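PDB 3QAY: endolysin from Clostridium phage phiCD27, which probably cuts the bond between N-acetylmuramic acid and L-alanine in the cell-wall peptidoglycan of Clostridium difficile, as a zinc-dependent amidase. Local coordinates for residues Pro36-Thr41 against Leu169-Val174. Sequence-based numbering, arbitrary orientation.
Sequences PVLADT and LIVEGV
Thr41 meets Val171 with its methyl while its hydroxyl turns back to the flat peptide carbonyl of Val37, one turn back. Val37 O takes the helix bond from Thr41 N and, from the opposite face of the carbonyl plane, the hydroxyl Thr41 OG1 at 2.8 Å. The hydroxyl is tilted 34° from that plane. Threonine suits this position because its branches divide the work. With chi1 at -52° the hydroxyl is satisfied within its own helix, by Val37 O, and CG2, anti to the backbone N, is left to face the partner, coming to 3.5 Å from Val171 CG2. The side chain of Leu38 runs past that of Val171 in the reverse direction, bringing Leu38 CD1 to 3.6 Å from Val171 CG2. That one valine methyl therefore touches both Thr41 and Leu38. Leucine suits its place because it starts out alongside the other helix, CG anti to the backbone N, and its branched end still swings CD1 in. Leu38 CD1 also lies 3.8 Å from Ile170 CG2, the two side chains crossing nearly at right angles. Beta-branched Ile170 and Val171 offer methyls close to their own backbone. The touching groups are all aliphatic carbons, so no hydrogen bond crosses, and the buried surface is small. The segment axes approach to 9.8 Å at 44°. Leu38 also rests on Leu84 and Val174 on Leu80, both of strand 80-87, so helices 27-44 and 152-175 lie side by side on one face of the mixed sheet. Glu27, at the start of the first helix, binds zinc with His10 and His85. Such paired helices over a central sheet belong to the alpha/beta fold of zinc amidases.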
ATOM      1  N   PRO A  36      -7.556  -5.710   4.126  1.00 10.23           N
ATOM      2  CA  PRO A  36      -7.905  -6.810   5.038  1.00 10.76           C
ATOM      3  C   PRO A  36      -7.395  -8.185   4.602  1.00 10.72           C
ATOM      4  O   PRO A  36      -7.085  -9.014   5.449  1.00 11.08           O
ATOM      5  CB  PRO A  36      -9.432  -6.784   5.061  1.00 11.32           C
ATOM      6  CG  PRO A  36      -9.832  -6.041   3.862  1.00 11.52           C
ATOM      7  CD  PRO A  36      -8.760  -5.053   3.595  1.00 10.50           C
ATOM      8  N   VAL A  37      -7.300  -8.419   3.299  1.00 10.57           N
ATOM      9  CA  VAL A  37      -6.708  -9.654   2.783  1.00 10.77           C
ATOM     10  C   VAL A  37      -5.199  -9.683   3.081  1.00 10.60           C
ATOM     11  O   VAL A  37      -4.655 -10.721   3.496  1.00 11.23           O
ATOM     12  CB  VAL A  37      -6.957  -9.803   1.274  1.00 10.74           C
ATOM     13  CG1 VAL A  37      -6.249 -11.045   0.721  1.00 10.79           C
ATOM     14  CG2 VAL A  37      -8.456  -9.866   0.989  1.00 10.75           C
ATOM     15  N   LEU A  38      -4.533  -8.547   2.880  1.00  9.68           N
ATOM     16  CA  LEU A  38      -3.101  -8.416   3.187  1.00  9.49           C
ATOM     17  C   LEU A  38      -2.829  -8.646   4.674  1.00  9.76           C
ATOM     18  O   LEU A  38      -1.890  -9.352   5.032  1.00 10.31           O
ATOM     19  CB  LEU A  38      -2.576  -7.032   2.775  1.00  8.44           C
ATOM     20  CG  LEU A  38      -1.089  -6.728   2.985  1.00  7.80           C
ATOM     21  CD1 LEU A  38      -0.207  -7.772   2.288  1.00  6.77           C
ATOM     22  CD2 LEU A  38      -0.728  -5.322   2.507  1.00  6.06           C
ATOM     23  N   ALA A  39      -3.650  -8.039   5.532  1.00 10.00           N
ATOM     24  CA  ALA A  39      -3.554  -8.233   6.985  1.00 10.15           C
ATOM     25  C   ALA A  39      -3.650  -9.710   7.372  1.00 10.93           C
ATOM     26  O   ALA A  39      -2.822 -10.214   8.133  1.00 10.70           O
ATOM     27  CB  ALA A  39      -4.638  -7.422   7.709  1.00 10.45           C
ATOM     28  N   ASP A  40      -4.658 -10.394   6.841  1.00 11.31           N
ATOM     29  CA  ASP A  40      -4.874 -11.809   7.133  1.00 12.07           C
ATOM     30  C   ASP A  40      -3.713 -12.686   6.664  1.00 11.82           C
ATOM     31  O   ASP A  40      -3.383 -13.689   7.307  1.00 12.37           O
ATOM     32  CB  ASP A  40      -6.177 -12.298   6.484  1.00 12.65           C
ATOM     33  CG  ASP A  40      -7.417 -11.872   7.250  1.00 13.71           C
ATOM     34  OD1 ASP A  40      -7.300 -11.412   8.405  1.00 14.30           O
ATOM     35  OD2 ASP A  40      -8.521 -12.014   6.686  1.00 16.51           O
ATOM     36  N   THR A  41      -3.104 -12.318   5.544  1.00 10.90           N
ATOM     37  CA  THR A  41      -1.947 -13.053   5.037  1.00 11.14           C
ATOM     38  C   THR A  41      -0.761 -12.917   6.003  1.00 11.43           C
ATOM     39  O   THR A  41      -0.085 -13.908   6.304  1.00 12.25           O
ATOM     40  CB  THR A  41      -1.575 -12.603   3.612  1.00 10.51           C
ATOM     41  OG1 THR A  41      -2.742 -12.665   2.781  1.00 10.17           O
ATOM     42  CG2 THR A  41      -0.501 -13.499   3.024  1.00 10.13           C
ATOM     43  N   LEU A 169       2.473 -11.995  -2.410  1.00 10.63           N
ATOM     44  CA  LEU A 169       3.729 -11.465  -2.959  1.00 10.55           C
ATOM     45  C   LEU A 169       4.306 -10.367  -2.063  1.00  9.99           C
ATOM     46  O   LEU A 169       5.513 -10.328  -1.808  1.00  9.79           O
ATOM     47  CB  LEU A 169       3.525 -10.945  -4.387  1.00 10.54           C
ATOM     48  CG  LEU A 169       3.266 -12.007  -5.464  1.00 11.33           C
ATOM     49  CD1 LEU A 169       2.987 -11.356  -6.821  1.00 11.54           C
ATOM     50  CD2 LEU A 169       4.448 -12.963  -5.563  1.00 11.83           C
ATOM     51  N   ILE A 170       3.433  -9.499  -1.568  1.00  9.41           N
ATOM     52  CA  ILE A 170       3.834  -8.433  -0.655  1.00  8.98           C
ATOM     53  C   ILE A 170       4.346  -9.000   0.659  1.00  9.18           C
ATOM     54  O   ILE A 170       5.361  -8.548   1.176  1.00  9.14           O
ATOM     55  CB  ILE A 170       2.666  -7.487  -0.336  1.00  8.48           C
ATOM     56  CG1 ILE A 170       2.262  -6.692  -1.583  1.00  8.15           C
ATOM     57  CG2 ILE A 170       3.048  -6.555   0.815  1.00  8.64           C
ATOM     58  CD1 ILE A 170       1.028  -5.818  -1.408  1.00  6.72           C
ATOM     59  N   VAL A 171       3.634  -9.984   1.197  1.00  9.71           N
ATOM     60  CA  VAL A 171       4.008 -10.600   2.467  1.00 10.23           C
ATOM     61  C   VAL A 171       5.331 -11.371   2.347  1.00 10.86           C
ATOM     62  O   VAL A 171       6.217 -11.234   3.197  1.00 11.19           O
ATOM     63  CB  VAL A 171       2.890 -11.525   2.986  1.00 10.69           C
ATOM     64  CG1 VAL A 171       3.333 -12.255   4.256  1.00 10.92           C
ATOM     65  CG2 VAL A 171       1.623 -10.719   3.243  1.00 10.51           C
ATOM     66  N   GLU A 172       5.476 -12.164   1.289  1.00 11.21           N
ATOM     67  CA  GLU A 172       6.738 -12.872   1.042  1.00 12.07           C
ATOM     68  C   GLU A 172       7.909 -11.896   0.984  1.00 12.13           C
ATOM     69  O   GLU A 172       8.979 -12.161   1.546  1.00 12.51           O
ATOM     70  CB  GLU A 172       6.672 -13.696  -0.245  1.00 12.57           C
ATOM     71  CG  GLU A 172       5.840 -14.960  -0.118  1.00 14.17           C
ATOM     72  CD  GLU A 172       5.949 -15.875  -1.328  1.00 15.89           C
ATOM     73  OE1 GLU A 172       6.334 -15.404  -2.422  1.00 17.72           O
ATOM     74  OE2 GLU A 172       5.642 -17.073  -1.179  1.00 15.69           O
ATOM     75  N   GLY A 173       7.693 -10.766   0.311  1.00 11.91           N
ATOM     76  CA  GLY A 173       8.691  -9.710   0.208  1.00 12.05           C
ATOM     77  C   GLY A 173       9.055  -9.108   1.549  1.00 12.26           C
ATOM     78  O   GLY A 173      10.225  -9.045   1.903  1.00 12.77           O
ATOM     79  N   VAL A 174       8.055  -8.661   2.299  1.00 12.41           N
ATOM     80  CA  VAL A 174       8.303  -8.037   3.608  1.00 12.62           C
ATOM     81  C   VAL A 174       8.989  -9.022   4.560  1.00 13.46           C
ATOM     82  O   VAL A 174       9.979  -8.683   5.212  1.00 13.29           O
ATOM     83  CB  VAL A 174       6.996  -7.495   4.225  1.00 12.37           C
ATOM     84  CG1 VAL A 174       7.198  -7.091   5.678  1.00 12.62           C
ATOM     85  CG2 VAL A 174       6.476  -6.315   3.401  1.00 11.51           C
TER